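PDB 2WMF: fucolectin-related protein from Streptococcus pneumoniae, which probably hydrolyses host blood-group carbohydrate antigens, acting as a family 98 glycoside hydrolase. Local coordinates for residues A[266-271]-A[295-300]; A[304-309]-A[518-523]; A[429-434]-A[448-453]; A[465-470]-A[480-485]. All blocks are in the same frame, centred on the assembly; numbering follows the deposited sequence.

Contact 1: residues A[266-271]-A[295-300]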
# COMPACT_ATOMS: atom_id res chain seq x y z
N SER A 266 4.36 5.86 -18.28
CA SER A 266 3.92 4.61 -17.66
C SER A 266 3.77 4.73 -16.15
O SER A 266 2.85 4.14 -15.55
CB SER A 266 4.86 3.45 -18.05
OG SER A 266 4.93 3.27 -19.47
N TYR A 267 4.64 5.50 -15.49
CA TYR A 267 4.48 5.60 -14.03
C TYR A 267 3.30 6.49 -13.63
O TYR A 267 2.92 6.55 -12.44
CB TYR A 267 5.77 6.01 -13.31
CG TYR A 267 6.34 7.39 -13.53
CD1 TYR A 267 5.58 8.55 -13.35
CD2 TYR A 267 7.73 7.56 -13.77
CE1 TYR A 267 6.16 9.83 -13.50
CE2 TYR A 267 8.31 8.83 -13.90
CZ TYR A 267 7.54 9.97 -13.77
OH TYR A 267 8.15 11.21 -13.86
N ALA A 268 2.70 7.17 -14.62
CA ALA A 268 1.50 7.98 -14.43
C ALA A 268 0.25 7.31 -15.01
O ALA A 268 -0.79 7.96 -15.21
CB ALA A 268 1.73 9.43 -15.02
N SER A 269 0.34 5.98 -15.19
CA SER A 269 -0.70 5.23 -15.85
C SER A 269 -1.34 4.07 -15.05
O SER A 269 -2.31 3.48 -15.50
CB SER A 269 -0.22 4.75 -17.22
OG SER A 269 0.09 5.85 -18.07
N GLU A 270 -0.83 3.76 -13.87
CA GLU A 270 -1.51 2.77 -13.01
C GLU A 270 -2.86 3.40 -12.57
O GLU A 270 -2.85 4.51 -12.01
CB GLU A 270 -0.69 2.42 -11.79
CG GLU A 270 -1.44 1.43 -10.89
CD GLU A 270 -0.68 0.83 -9.73
OE1 GLU A 270 0.56 0.85 -9.73
OE2 GLU A 270 -1.40 0.28 -8.82
N PRO A 271 -3.98 2.72 -12.82
CA PRO A 271 -5.28 3.31 -12.44
C PRO A 271 -5.30 3.79 -10.98
O PRO A 271 -4.80 3.12 -10.06
CB PRO A 271 -6.26 2.19 -12.69
CG PRO A 271 -5.64 1.43 -13.79
CD PRO A 271 -4.17 1.43 -13.51
N ALA A 295 5.91 10.06 -7.17
CA ALA A 295 5.23 11.22 -6.59
C ALA A 295 4.75 12.24 -7.59
O ALA A 295 3.81 12.97 -7.31
CB ALA A 295 6.16 11.89 -5.56
N ALA A 296 5.36 12.25 -8.79
CA ALA A 296 4.83 13.10 -9.84
C ALA A 296 3.41 12.75 -10.21
O ALA A 296 2.64 13.64 -10.66
CB ALA A 296 5.74 13.13 -11.11
N TYR A 297 3.09 11.46 -10.12
CA TYR A 297 1.74 10.97 -10.30
C TYR A 297 0.96 10.82 -9.00
O TYR A 297 -0.18 11.22 -8.92
CB TYR A 297 1.79 9.61 -10.97
CG TYR A 297 0.43 8.97 -11.25
CD1 TYR A 297 -0.56 9.65 -11.93
CD2 TYR A 297 0.17 7.64 -10.88
CE1 TYR A 297 -1.74 9.05 -12.24
CE2 TYR A 297 -1.01 7.04 -11.19
CZ TYR A 297 -1.99 7.72 -11.85
OH TYR A 297 -3.21 7.13 -12.19
N THR A 298 1.61 10.25 -8.01
CA THR A 298 0.93 9.81 -6.77
C THR A 298 0.79 10.93 -5.71
O THR A 298 0.09 10.71 -4.71
CB THR A 298 1.61 8.57 -6.13
OG1 THR A 298 3.00 8.82 -5.88
CG2 THR A 298 1.53 7.33 -7.03
N PHE A 299 1.44 12.07 -5.88
CA PHE A 299 1.38 13.13 -4.87
C PHE A 299 1.11 14.51 -5.42
O PHE A 299 0.00 15.01 -5.31
CB PHE A 299 2.64 13.10 -3.97
CG PHE A 299 2.63 14.10 -2.84
CD1 PHE A 299 1.44 14.42 -2.13
CD2 PHE A 299 3.82 14.72 -2.45
CE1 PHE A 299 1.45 15.33 -1.09
CE2 PHE A 299 3.84 15.64 -1.42
CZ PHE A 299 2.64 15.94 -0.74
N MET A 300 2.10 15.11 -6.10
CA MET A 300 2.03 16.57 -6.37
C MET A 300 3.13 16.94 -7.38
O MET A 300 4.23 16.41 -7.34
CB MET A 300 2.25 17.33 -5.04
CG MET A 300 1.86 18.72 -4.96
SD MET A 300 1.95 19.35 -3.23
CE MET A 300 3.69 19.28 -2.88

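Contact 2: residues A[304-309]-A[518-523]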
# COMPACT_ATOMS: atom_id res chain seq x y z
N VAL A 304 0.70 21.40 -6.82
CA VAL A 304 -0.67 21.06 -7.17
C VAL A 304 -0.89 19.55 -6.97
O VAL A 304 -0.32 18.74 -7.69
CB VAL A 304 -0.97 21.38 -8.64
CG1 VAL A 304 -2.45 21.07 -8.99
CG2 VAL A 304 -0.63 22.88 -8.91
N PRO A 305 -1.64 19.18 -5.94
CA PRO A 305 -1.88 17.74 -5.71
C PRO A 305 -2.61 17.09 -6.87
O PRO A 305 -3.44 17.73 -7.51
CB PRO A 305 -2.72 17.72 -4.41
CG PRO A 305 -2.44 19.03 -3.73
CD PRO A 305 -2.23 20.01 -4.87
N THR A 306 -2.27 15.85 -7.15
CA THR A 306 -2.82 15.13 -8.29
C THR A 306 -4.12 14.42 -7.94
O THR A 306 -4.41 14.16 -6.74
CB THR A 306 -1.81 14.07 -8.78
OG1 THR A 306 -1.67 13.07 -7.75
CG2 THR A 306 -0.46 14.66 -9.19
N PRO A 307 -4.94 14.06 -8.97
CA PRO A 307 -6.12 13.23 -8.74
C PRO A 307 -5.83 11.87 -8.12
O PRO A 307 -6.62 11.37 -7.30
CB PRO A 307 -6.75 13.12 -10.13
CG PRO A 307 -6.33 14.42 -10.79
CD PRO A 307 -4.91 14.62 -10.34
N ALA A 308 -4.68 11.28 -8.46
CA ALA A 308 -4.28 9.96 -7.86
C ALA A 308 -4.18 10.14 -6.35
O ALA A 308 -4.65 9.28 -5.55
CB ALA A 308 -2.94 9.43 -8.48
N PHE A 309 -3.67 11.31 -5.95
CA PHE A 309 -3.58 11.64 -4.51
C PHE A 309 -4.97 11.92 -3.92
O PHE A 309 -5.40 11.25 -2.96
CB PHE A 309 -2.61 12.79 -4.23
CG PHE A 309 -2.34 13.03 -2.76
CD1 PHE A 309 -1.70 12.05 -2.00
CD2 PHE A 309 -2.75 14.21 -2.12
CE1 PHE A 309 -1.41 12.24 -0.63
CE2 PHE A 309 -2.50 14.41 -0.73
CZ PHE A 309 -1.81 13.42 -0.02
N ASN A 518 -2.81 19.93 -16.84
CA ASN A 518 -3.76 19.13 -17.62
C ASN A 518 -4.38 18.12 -16.66
O ASN A 518 -5.45 18.38 -16.10
CB ASN A 518 -3.07 18.45 -18.80
CG ASN A 518 -2.61 19.45 -19.85
OD1 ASN A 518 -3.30 19.60 -20.87
ND2 ASN A 518 -1.49 20.12 -19.61
N TYR A 519 -3.71 16.99 -16.47
CA TYR A 519 -4.23 15.95 -15.57
C TYR A 519 -4.78 16.47 -14.25
O TYR A 519 -5.92 16.14 -13.87
CB TYR A 519 -3.13 14.90 -15.37
CG TYR A 519 -3.40 13.88 -14.28
CD1 TYR A 519 -4.57 13.14 -14.29
CD2 TYR A 519 -2.43 13.55 -13.35
CE1 TYR A 519 -4.84 12.16 -13.32
CE2 TYR A 519 -2.69 12.58 -12.38
CZ TYR A 519 -3.89 11.89 -12.35
OH TYR A 519 -4.15 10.92 -11.39
N SER A 520 -4.03 17.35 -13.56
CA SER A 520 -4.44 17.73 -12.21
C SER A 520 -5.55 18.80 -12.15
O SER A 520 -6.15 19.00 -11.10
CB SER A 520 -3.25 18.22 -11.40
OG SER A 520 -2.35 17.16 -11.22
N ILE A 521 -5.80 19.50 -13.25
CA ILE A 521 -6.82 20.55 -13.19
C ILE A 521 -8.02 20.27 -14.09
O ILE A 521 -9.12 20.67 -13.77
CB ILE A 521 -6.23 21.99 -13.29
CG1 ILE A 521 -5.30 22.10 -14.40
CG2 ILE A 521 -5.40 22.43 -11.99
CD1 ILE A 521 -4.73 23.49 -14.56
N ASN A 522 -7.80 19.59 -15.22
CA ASN A 522 -8.88 19.08 -16.07
C ASN A 522 -8.73 17.58 -16.32
O ASN A 522 -8.60 17.11 -17.46
CB ASN A 522 -8.94 19.84 -17.38
CG ASN A 522 -9.52 21.22 -17.20
OD1 ASN A 522 -10.72 21.39 -16.90
ND2 ASN A 522 -8.70 22.19 -17.32
N PRO A 523 -8.81 16.80 -15.24
CA PRO A 523 -8.72 15.35 -15.41
C PRO A 523 -9.82 14.85 -16.31
O PRO A 523 -10.95 15.32 -16.22
CB PRO A 523 -8.94 14.81 -13.99
CG PRO A 523 -9.56 15.90 -13.26
CD PRO A 523 -9.05 17.17 -13.84
O HOH W 1 -0.03 18.31 -10.39
O HOH W 2 -5.82 17.48 -8.84

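Contact 3: residues A[429-434]-A[448-453]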
# COMPACT_ATOMS: atom_id res chain seq x y z
N ASN A 429 -17.06 -7.83 10.47
CA ASN A 429 -18.44 -7.65 9.97
C ASN A 429 -18.50 -6.95 8.63
O ASN A 429 -19.53 -6.41 8.28
CB ASN A 429 -19.31 -6.88 11.00
CG ASN A 429 -18.80 -5.47 11.30
OD1 ASN A 429 -17.61 -5.24 11.40
ND2 ASN A 429 -19.71 -4.55 11.52
N SER A 430 -17.41 -7.03 7.86
CA SER A 430 -17.37 -6.40 6.55
C SER A 430 -16.87 -7.34 5.43
O SER A 430 -16.13 -8.31 5.70
CB SER A 430 -16.46 -5.19 6.55
OG SER A 430 -16.84 -4.23 7.50
N TRP A 431 -17.27 -7.02 4.20
CA TRP A 431 -16.69 -7.57 3.00
C TRP A 431 -15.83 -6.51 2.34
O TRP A 431 -16.27 -5.37 2.15
CB TRP A 431 -17.79 -7.97 1.99
CG TRP A 431 -18.52 -9.25 2.28
CD1 TRP A 431 -19.87 -9.39 2.63
CD2 TRP A 431 -18.00 -10.56 2.13
NE1 TRP A 431 -20.19 -10.74 2.74
CE2 TRP A 431 -19.08 -11.48 2.40
CE3 TRP A 431 -16.76 -11.06 1.76
CZ2 TRP A 431 -18.92 -12.85 2.31
CZ3 TRP A 431 -16.62 -12.44 1.65
CH2 TRP A 431 -17.68 -13.31 1.95
N TYR A 432 -14.61 -6.91 1.95
CA TYR A 432 -13.67 -6.08 1.18
C TYR A 432 -13.54 -6.75 -0.21
O TYR A 432 -13.23 -7.94 -0.32
CB TYR A 432 -12.30 -5.99 1.88
CG TYR A 432 -12.35 -5.01 3.01
CD1 TYR A 432 -11.97 -3.69 2.80
CD2 TYR A 432 -12.92 -5.34 4.25
CE1 TYR A 432 -12.13 -2.72 3.77
CE2 TYR A 432 -13.08 -4.36 5.27
CZ TYR A 432 -12.69 -3.05 5.04
OH TYR A 432 -12.87 -2.09 6.02
N ILE A 433 -13.80 -5.98 -1.27
CA ILE A 433 -14.07 -6.51 -2.59
C ILE A 433 -13.33 -5.70 -3.67
O ILE A 433 -13.26 -4.47 -3.59
CB ILE A 433 -15.58 -6.40 -2.91
CG1 ILE A 433 -16.42 -7.10 -1.83
CG2 ILE A 433 -15.91 -6.88 -4.29
CD1 ILE A 433 -17.61 -6.29 -1.41
N TYR A 434 -12.84 -6.38 -4.69
CA TYR A 434 -12.40 -5.72 -5.92
C TYR A 434 -12.40 -6.64 -7.14
O TYR A 434 -12.40 -7.86 -7.03
CB TYR A 434 -11.08 -4.97 -5.77
CG TYR A 434 -9.82 -5.69 -5.31
CD1 TYR A 434 -9.25 -6.73 -6.07
CD2 TYR A 434 -9.14 -5.30 -4.13
CE1 TYR A 434 -8.09 -7.38 -5.64
CE2 TYR A 434 -7.96 -5.91 -3.73
CZ TYR A 434 -7.41 -6.94 -4.49
OH TYR A 434 -6.22 -7.53 -4.12
N LEU A 448 -22.23 -12.59 -2.46
CA LEU A 448 -21.78 -12.57 -1.08
C LEU A 448 -22.92 -12.91 -0.11
O LEU A 448 -23.83 -12.10 0.10
CB LEU A 448 -21.26 -11.18 -0.77
CG LEU A 448 -20.23 -10.52 -1.68
CD1 LEU A 448 -19.92 -9.07 -1.26
CD2 LEU A 448 -18.97 -11.37 -1.80
N PRO A 449 -22.86 -14.10 0.49
CA PRO A 449 -23.76 -14.38 1.62
C PRO A 449 -23.54 -13.30 2.68
O PRO A 449 -22.42 -12.79 2.84
CB PRO A 449 -23.26 -15.73 2.15
CG PRO A 449 -22.51 -16.37 1.01
CD PRO A 449 -21.90 -15.19 0.28
N MET A 450 -24.61 -12.96 3.39
CA MET A 450 -24.52 -11.92 4.41
C MET A 450 -24.74 -12.54 5.79
O MET A 450 -25.29 -13.63 5.91
CB MET A 450 -25.51 -10.79 4.10
CG MET A 450 -25.21 -10.06 2.73
SD MET A 450 -23.60 -9.21 2.72
CE MET A 450 -24.16 -7.65 3.43
N TYR A 451 -24.23 -11.86 6.81
CA TYR A 451 -24.11 -12.44 8.16
C TYR A 451 -25.11 -11.83 9.14
O TYR A 451 -25.14 -12.20 10.31
CB TYR A 451 -22.68 -12.27 8.69
CG TYR A 451 -21.60 -13.08 7.93
CD1 TYR A 451 -20.83 -14.04 8.59
CD2 TYR A 451 -21.34 -12.84 6.56
CE1 TYR A 451 -19.82 -14.76 7.93
CE2 TYR A 451 -20.32 -13.55 5.89
CZ TYR A 451 -19.59 -14.52 6.56
OH TYR A 451 -18.60 -15.22 5.89
N THR A 452 -25.95 -10.95 8.63
CA THR A 452 -27.09 -10.37 9.36
C THR A 452 -28.33 -10.53 8.48
O THR A 452 -28.24 -10.78 7.28
CB THR A 452 -26.90 -8.88 9.65
OG1 THR A 452 -26.85 -8.13 8.41
CG2 THR A 452 -25.62 -8.63 10.48
N ASN A 453 -29.50 -10.33 9.05
CA ASN A 453 -30.74 -10.38 8.27
C ASN A 453 -31.16 -9.02 7.65
O ASN A 453 -32.33 -8.89 7.19
CB ASN A 453 -31.86 -11.03 9.08
CG ASN A 453 -32.43 -10.11 10.13
OD1 ASN A 453 -31.85 -9.06 10.42
ND2 ASN A 453 -33.59 -10.50 10.73

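Contact 4: residues A[465-470]-A[480-485]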
# COMPACT_ATOMS: atom_id res chain seq x y z
N HIS A 465 -10.80 -2.04 -12.02
CA HIS A 465 -10.37 -0.87 -11.23
C HIS A 465 -11.57 -0.30 -10.44
O HIS A 465 -11.80 0.92 -10.35
CB HIS A 465 -9.66 0.16 -12.09
CG HIS A 465 -8.70 -0.48 -13.03
ND1 HIS A 465 -8.75 -0.28 -14.40
CD2 HIS A 465 -7.71 -1.37 -12.81
CE1 HIS A 465 -7.80 -1.01 -14.97
NE2 HIS A 465 -7.17 -1.70 -14.03
N THR A 466 -12.34 -1.25 -9.88
CA THR A 466 -13.44 -0.96 -8.96
C THR A 466 -13.21 -1.74 -7.68
O THR A 466 -12.98 -2.95 -7.73
CB THR A 466 -14.84 -1.36 -9.54
OG1 THR A 466 -15.01 -0.74 -10.82
CG2 THR A 466 -15.97 -0.87 -8.62
N TYR A 467 -13.30 -1.04 -6.54
CA TYR A 467 -13.33 -1.68 -5.24
C TYR A 467 -14.61 -1.28 -4.49
O TYR A 467 -15.29 -0.28 -4.81
CB TYR A 467 -12.06 -1.45 -4.44
CG TYR A 467 -11.88 -0.07 -3.80
CD1 TYR A 467 -12.52 0.27 -2.61
CD2 TYR A 467 -11.09 0.92 -4.40
CE1 TYR A 467 -12.33 1.53 -2.01
CE2 TYR A 467 -10.89 2.17 -3.80
CZ TYR A 467 -11.52 2.49 -2.60
OH TYR A 467 -11.30 3.73 -1.99
N ALA A 468 -14.93 -2.13 -3.51
CA ALA A 468 -16.11 -1.92 -2.66
C ALA A 468 -15.81 -2.40 -1.26
O ALA A 468 -15.02 -3.35 -1.06
CB ALA A 468 -17.34 -2.65 -3.24
N VAL A 469 -16.47 -1.74 -0.28
CA VAL A 469 -16.45 -2.20 1.09
C VAL A 469 -17.89 -2.21 1.56
O VAL A 469 -18.60 -1.20 1.43
CB VAL A 469 -15.60 -1.31 2.03
CG1 VAL A 469 -15.49 -1.97 3.45
CG2 VAL A 469 -14.21 -1.03 1.47
N VAL A 470 -18.30 -3.33 2.11
CA VAL A 470 -19.67 -3.44 2.63
C VAL A 470 -19.59 -3.79 4.12
O VAL A 470 -19.08 -4.87 4.49
CB VAL A 470 -20.51 -4.54 1.88
CG1 VAL A 470 -21.93 -4.70 2.52
CG2 VAL A 470 -20.58 -4.28 0.35
N LEU A 480 -19.45 1.34 0.42
CA LEU A 480 -18.52 2.22 -0.25
C LEU A 480 -18.12 1.59 -1.60
O LEU A 480 -17.76 0.40 -1.66
CB LEU A 480 -17.25 2.42 0.62
CG LEU A 480 -16.07 3.17 0.03
CD1 LEU A 480 -16.49 4.62 -0.27
CD2 LEU A 480 -14.88 3.15 0.98
N LEU A 481 -18.29 2.37 -2.68
CA LEU A 481 -17.83 2.00 -4.03
C LEU A 481 -16.82 3.03 -4.47
O LEU A 481 -17.00 4.26 -4.27
CB LEU A 481 -19.00 1.99 -5.03
CG LEU A 481 -20.27 1.20 -4.71
CD1 LEU A 481 -21.38 1.43 -5.83
CD2 LEU A 481 -19.96 -0.29 -4.44
N ASN A 482 -15.75 2.57 -5.12
CA ASN A 482 -14.91 3.56 -5.77
C ASN A 482 -14.26 2.94 -7.00
O ASN A 482 -13.63 1.87 -6.91
CB ASN A 482 -13.86 4.12 -4.79
CG ASN A 482 -13.25 5.44 -5.25
OD1 ASN A 482 -12.92 5.58 -6.44
ND2 ASN A 482 -13.03 6.40 -4.32
N ASN A 483 -14.45 3.58 -8.15
CA ASN A 483 -13.83 3.12 -9.38
C ASN A 483 -13.01 4.18 -10.10
O ASN A 483 -12.80 4.09 -11.31
CB ASN A 483 -14.93 2.53 -10.31
CG ASN A 483 -15.84 3.60 -10.89
OD1 ASN A 483 -15.73 4.79 -10.55
ND2 ASN A 483 -16.72 3.18 -11.76
N TYR A 484 -12.49 5.16 -9.36
CA TYR A 484 -11.91 6.37 -10.00
C TYR A 484 -10.75 5.96 -10.93
O TYR A 484 -9.79 5.29 -10.49
CB TYR A 484 -11.38 7.36 -8.95
CG TYR A 484 -11.02 8.73 -9.57
CD1 TYR A 484 -11.99 9.53 -10.14
CD2 TYR A 484 -9.72 9.17 -9.61
CE1 TYR A 484 -11.69 10.70 -10.74
CE2 TYR A 484 -9.39 10.40 -10.20
CZ TYR A 484 -10.39 11.18 -10.74
OH TYR A 484 -10.09 12.38 -11.35
N ARG A 485 -10.85 6.30 -12.21
CA ARG A 485 -9.77 6.08 -13.14
C ARG A 485 -9.89 7.14 -14.21
O ARG A 485 -10.86 7.14 -14.96
CB ARG A 485 -9.83 4.68 -13.78
CG ARG A 485 -8.63 4.40 -14.72
CD ARG A 485 -8.73 3.09 -15.44
NE ARG A 485 -9.69 3.17 -16.53
CZ ARG A 485 -10.66 2.30 -16.78
NH1 ARG A 485 -10.78 1.18 -16.05
NH2 ARG A 485 -11.50 2.52 -17.79
O HOH W 3 -16.93 0.27 -12.13

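Contact 1: residues A[266-271]-A[295-300]
Tyr297 lays one face of its phenol ring against the backbone of Ala268 and carries its hydroxyl on to the carbonyl of Glu270. CG lies anti to the backbone N (chi1 -179°), which sends the ring straight out from the short helix 295-298 toward the loop 266-271. This half of the contact is tight. Ala268 CA stands 3.7 Å from the centroid of the Tyr297 ring, nearly above it, in a CH-pi contact. Ala268 O sits over the same ring toward its rim, 3.3 Å from Tyr297 CE1, while Ala268 CB adds a methyl contact at 3.9 Å to Tyr297 CD1. At the far end Tyr297 OH donates to Glu270 O over 2.7 Å. That acceptor lies near the plane of the ring at its edge, although the hydroxyl itself is tilted 31° from the carbonyl plane. A face contact and a bond at the tip together limit both the swing and the spin of the phenol.

The other half is looser. Ala296 CB only leans obliquely against the Tyr267 ring, 4.1 Å from Tyr267 CE1, and the Tyr267 hydroxyl is bonded instead to Glu508. No solvent side exists here, since every touching residue is buried.

The N-terminal part of the chain is a (β/α)8 barrel, and the contact joins two pieces of chain that follow its seventh and eighth strands, 237-243 and 289-293. Trp245 meets the Tyr267 ring edge-to-face, Met491 of helix 489-493 touches Ala268, and Pro271 leads directly into helix 272-283.

Contact 2: residues A[304-309]-A[518-523]
Thr306 and Ser520 bring the two backbones nearest each other, with CA atoms 5.0 Å apart. The segment 304-309 passes from a short strand into helix 307-322, with Thr306 as N-cap, whereas 518-523 is a turn leaving helix 506-517 in which Asn518 O accepts from both Ile521 N and Asn522 N. Two waters fill in between the chains. One donates to Val304 O and also meets Ser520 OG; the second donates to Pro305 O and to Ser520 O, 2.7 Å from each.

Among the side chains, Pro307 and Tyr519 approach from opposite directions. Pro307 CD rides over one face of the Tyr519 ring, 3.7 Å from its centroid and 17° off the normal, so this is a CH-pi contact. Pro307 CG also reaches Pro523 CB at 4.1 Å, and Val304 CG1 rests on Ser520 CB at 3.8 Å. Thr306 OG1, held between its own backbone N and carbonyl carbon (chi1 66°), accepts from Phe309 N at 3.2 Å and is bonded as well to Tyr297 O.

Catalytic barrel and C-terminal domain thus meet here through a proline on an aromatic face and through water. At Ser520 the first water joins a carbonyl to a hydroxyl and the second bridges two carbonyls that cannot bond to each other, while the Tyr519 hydroxyl ties to helix 272-283 through a hydrogen bond with Glu272.

Contact 3: residues A[429-434]-A[448-453]
Trp431 and Leu448 meet between the two sheets of the C-terminal β-sandwich, toward its margin, where Tyr451 is exposed; each is carried by a strand of a different antiparallel sheet, 430-434 in one and 444-449 in the other. Even at their nearest, Trp431 CA and Leu448 CA are 8.2 Å apart, so side chains fill the gap. The two slide past each other in opposite directions: Leu448 CB lies over the five-membered ring of Trp431, 4.0 Å from its centroid, and Leu448 CD2 lies over the centre of the indole. The other branch, Leu448 CD1, meets Ile433 CD1 tip to tip at 3.6 Å. Ile433 chi2 is 136°, well off a staggered value, in the conformer that makes this contact.

The indole edge is gripped separately. Trp431 NE1 donates to Pro449 O over 3.0 Å with an N-H...O angle of 145°, and the acceptor lies in the ring plane. Next to it Met450, its chain bent at two torsions, brings SD to within 3.7 Å of Trp431 CD1, a Met-aromatic contact made at the edge. Further round, Trp431 CZ2 lies in the plane of the Tyr451 ring at its edge, 3.9 Å from Tyr451 CE2, and the two side chains cross at about a right angle. Arg426 makes cation-pi contacts with both Trp431 and Tyr451.

The bond to Pro449 O satisfies the one polar atom of an otherwise apolar group buried between the sheets and, with leucine carbons on its face and sulfur at its rim, fixes how the indole is turned.

Contact 4: residues A[465-470]-A[480-485]
Tyr467 to Val469 run antiparallel to Leu480 to Asn482, the strand axes 176° apart in direction and 4.7 Å apart at closest, as the two arms of a β-hairpin. Tyr467 with Asn482 and Val469 with Leu480 are hydrogen-bonded pairs, each closed by two backbone bonds such as Tyr467 N to Asn482 O at 3.0 Å. Between them the non-hydrogen-bonded pair Ala468 and Leu481 packs Ala468 CB on Leu481 CD2 at 3.7 Å.

On the opposite face, Tyr467 and Asn482 lie side by side. Asn482 CB sits over the face of the Tyr467 ring, offset toward the rim and 3.6 Å from Tyr467 CZ. With CG anti to the backbone N (chi1 -162°), Asn482 OD1 reaches forward to accept from Tyr484 N at 3.0 Å, forming an Asx turn where the strand ends. This face is covered by helix 272-283, whose Met277 and Met280 touch Tyr467. Beyond the strands a water links Thr466 OG1, also bonded to Thr463 O, with Asn483 ND2; the Asn483 amide is bonded as well to His573 O and Gly575 N. Arg485 NH1 donates to His465 ND1 over 3.0 Å, the guanidinium at the imidazole edge with its plane turned 89° from the ring.

His465 NE2 is bonded to the carbonyl of Ala438. With ND1 accepting from arginine, this is consistent with a proton on NE2, and the ring is held at both nitrogens where the hairpin opens.

How the contacts relate
Along the chain, contact 1 closes first, then contact 2 opens and encloses contacts 3 and 4 within its long loop. Contacts 1 and 2 lie 10 Å apart, centre to centre, and share the short antiparallel pair 300-301 and 304-305, which connects helix 295-298 to helix 307-322. Contacts 3 and 4, 15 Å apart, share one sheet of the β-sandwich, in which strands 430-434 and 467-472 are neighbours. Contact 4 lies about 19 Å from contacts 1 and 2 and touches both, through Pro271 against His465 and Pro307 against Tyr484. Contacts 1, 2 and 4 thus cluster where barrel and C-terminal domain meet, contact 4 from the sandwich side, while contact 3 lies farther out.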